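Local structure of arsenite methyltransferase (Chlamydomonas reinhardtii, 5EVJ) at residues Tyr271-Lys275 and Ala303-Asp307. The protein probably methylates arsenic(III) in successive steps, using S-adenosyl-L-methionine as methyl donor and giving mono-, di- and trimethylated arsenicals. The protein carries 15 engineered substitutions. Numbering follows the deposited sequence.
Sequences YRLFK and AYDLD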
loop_
_atom_site.group_PDB
_atom_site.type_symbol
_atom_site.label_atom_id
_atom_site.label_comp_id
_atom_site.label_asym_id
_atom_site.label_seq_id
_atom_site.Cartn_x
_atom_site.Cartn_y
_atom_site.Cartn_z
ATOM N N TYR A 271 -0.385 0.170 5.192
ATOM C CA TYR A 271 -1.694 -0.440 5.178
ATOM C C TYR A 271 -1.893 -1.256 3.928
ATOM O O TYR A 271 -1.370 -0.891 2.841
ATOM C CB TYR A 271 -2.810 0.674 5.205
ATOM C CG TYR A 271 -3.191 1.050 6.623
ATOM C CD1 TYR A 271 -3.795 0.125 7.478
ATOM C CD2 TYR A 271 -2.954 2.346 7.104
ATOM C CE1 TYR A 271 -4.170 0.476 8.783
ATOM C CE2 TYR A 271 -3.310 2.725 8.378
ATOM C CZ TYR A 271 -3.880 1.775 9.239
ATOM O OH TYR A 271 -4.168 2.169 10.515
ATOM N N ARG A 272 -2.744 -2.273 4.063
ATOM C CA ARG A 272 -3.131 -3.138 2.999
ATOM C C ARG A 272 -4.636 -3.076 2.795
ATOM O O ARG A 272 -5.413 -3.455 3.681
ATOM C CB ARG A 272 -2.674 -4.554 3.275
ATOM C CG ARG A 272 -1.168 -4.595 3.555
ATOM C CD ARG A 272 -0.694 -6.052 3.426
ATOM N NE ARG A 272 -0.563 -6.500 2.031
ATOM C CZ ARG A 272 0.233 -7.490 1.598
ATOM N NH1 ARG A 272 0.955 -8.205 2.443
ATOM N NH2 ARG A 272 0.330 -7.767 0.269
ATOM N N LEU A 273 -5.043 -2.629 1.599
ATOM C CA LEU A 273 -6.429 -2.398 1.305
ATOM C C LEU A 273 -6.804 -3.249 0.086
ATOM O O LEU A 273 -6.632 -2.818 -1.093
ATOM C CB LEU A 273 -6.634 -0.941 1.041
ATOM C CG LEU A 273 -7.009 0.045 2.155
ATOM C CD1 LEU A 273 -6.388 -0.257 3.512
ATOM C CD2 LEU A 273 -6.705 1.476 1.706
ATOM N N PHE A 274 -7.344 -4.432 0.364
ATOM C CA PHE A 274 -7.639 -5.356 -0.681
ATOM C C PHE A 274 -8.976 -5.119 -1.179
ATOM O O PHE A 274 -9.898 -4.784 -0.368
ATOM C CB PHE A 274 -7.597 -6.790 -0.176
ATOM C CG PHE A 274 -6.215 -7.308 -0.044
ATOM C CD1 PHE A 274 -5.588 -7.961 -1.134
ATOM C CD2 PHE A 274 -5.501 -7.119 1.139
ATOM C CE1 PHE A 274 -4.284 -8.435 -1.021
ATOM C CE2 PHE A 274 -4.216 -7.610 1.260
ATOM C CZ PHE A 274 -3.573 -8.285 0.191
ATOM N N LYS A 275 -9.119 -5.409 -2.487
ATOM C CA LYS A 275 -10.405 -5.305 -3.126
ATOM C C LYS A 275 -10.890 -6.684 -3.583
ATOM O O LYS A 275 -10.373 -7.246 -4.497
ATOM C CB LYS A 275 -10.331 -4.282 -4.281
ATOM C CG LYS A 275 -11.559 -4.322 -5.167
ATOM C CD LYS A 275 -11.656 -3.137 -6.129
ATOM C CE LYS A 275 -12.800 -3.290 -7.208
ATOM N NZ LYS A 275 -12.773 -2.075 -8.171
ATOM N N ALA A 303 8.419 -18.267 4.757
ATOM C CA ALA A 303 7.361 -17.644 5.460
ATOM C C ALA A 303 6.904 -16.387 4.684
ATOM O O ALA A 303 7.692 -15.732 3.975
ATOM C CB ALA A 303 7.834 -17.276 6.871
ATOM N N TYR A 304 5.632 -16.075 4.831
ATOM C CA TYR A 304 5.099 -14.826 4.288
ATOM C C TYR A 304 4.193 -14.082 5.293
ATOM O O TYR A 304 3.204 -14.643 5.832
ATOM C CB TYR A 304 4.247 -15.184 3.101
ATOM C CG TYR A 304 3.602 -13.963 2.501
ATOM C CD1 TYR A 304 4.358 -13.062 1.755
ATOM C CD2 TYR A 304 2.244 -13.717 2.669
ATOM C CE1 TYR A 304 3.770 -11.929 1.197
ATOM C CE2 TYR A 304 1.640 -12.611 2.093
ATOM C CZ TYR A 304 2.412 -11.715 1.376
ATOM O OH TYR A 304 1.833 -10.602 0.838
ATOM N N ASP A 305 4.513 -12.846 5.564
ATOM C CA ASP A 305 3.560 -11.972 6.298
ATOM C C ASP A 305 2.468 -11.319 5.440
ATOM O O ASP A 305 2.750 -10.371 4.690
ATOM C CB ASP A 305 4.324 -10.861 7.036
ATOM C CG ASP A 305 5.363 -11.436 8.056
ATOM O OD1 ASP A 305 5.014 -12.356 8.845
ATOM O OD2 ASP A 305 6.528 -10.992 8.000
ATOM N N LEU A 306 1.227 -11.781 5.574
ATOM C CA LEU A 306 0.117 -11.022 5.048
ATOM C C LEU A 306 0.073 -9.680 5.778
ATOM O O LEU A 306 -0.036 -8.606 5.177
ATOM C CB LEU A 306 -1.199 -11.761 5.275
ATOM C CG LEU A 306 -2.497 -10.973 4.943
ATOM C CD1 LEU A 306 -2.601 -10.636 3.429
ATOM C CD2 LEU A 306 -3.692 -11.860 5.314
ATOM N N ASP A 307 0.035 -9.722 7.100
ATOM C CA ASP A 307 -0.098 -8.462 7.873
ATOM C C ASP A 307 0.513 -8.785 9.205
ATOM O O ASP A 307 0.931 -9.926 9.406
ATOM C CB ASP A 307 -1.558 -8.006 8.011
ATOM C CG ASP A 307 -2.464 -9.076 8.571
ATOM O OD1 ASP A 307 -2.114 -9.694 9.610
ATOM O OD2 ASP A 307 -3.568 -9.292 7.995
HETATM O O HOH W 1 2.713 -8.855 -0.935
#
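Arg272 NH1 donates two hydrogen bonds to the 303-307 segment: to the backbone O of Leu306 at 2.9 Å and to the phenol OH of Tyr304 at 3.0 Å. The phenol oxygen lies near the guanidinium plane, whereas the Leu306 carbonyl sits about 25° out of it and takes a bent bond, with an N-H...O angle of 142°. A water closes a small ring beside this pair, accepting from Arg272 NH2 at 2.9 Å and lying 2.6 Å from Tyr304 OH, in the plane of the tyrosine ring at its edge. Arg272 and Tyr304 reach in from opposite directions; with CG anti to the backbone N (chi1 178°), the tyrosine extends its hydroxyl to the guanidinium. Nearby, Leu306 CD1 makes an apolar contact with Phe274, 4.1 Å from CE2. Arg272 NE is turned to Glu194 in a salt bridge, and a leucine in place of Arg272 would probably leave that carboxylate without its mate and the Leu306 carbonyl without this donor. The contact joins strand 266-274, flanked by 193-202 and 243-249 in the large mixed sheet of the methyltransferase fold, to the short strand 303-305 and the residues that follow it, where Leu306 and Asp307 fit a classic beta bulge facing His310; Met327 of helix 322-329 packs against both Phe274 and Leu306.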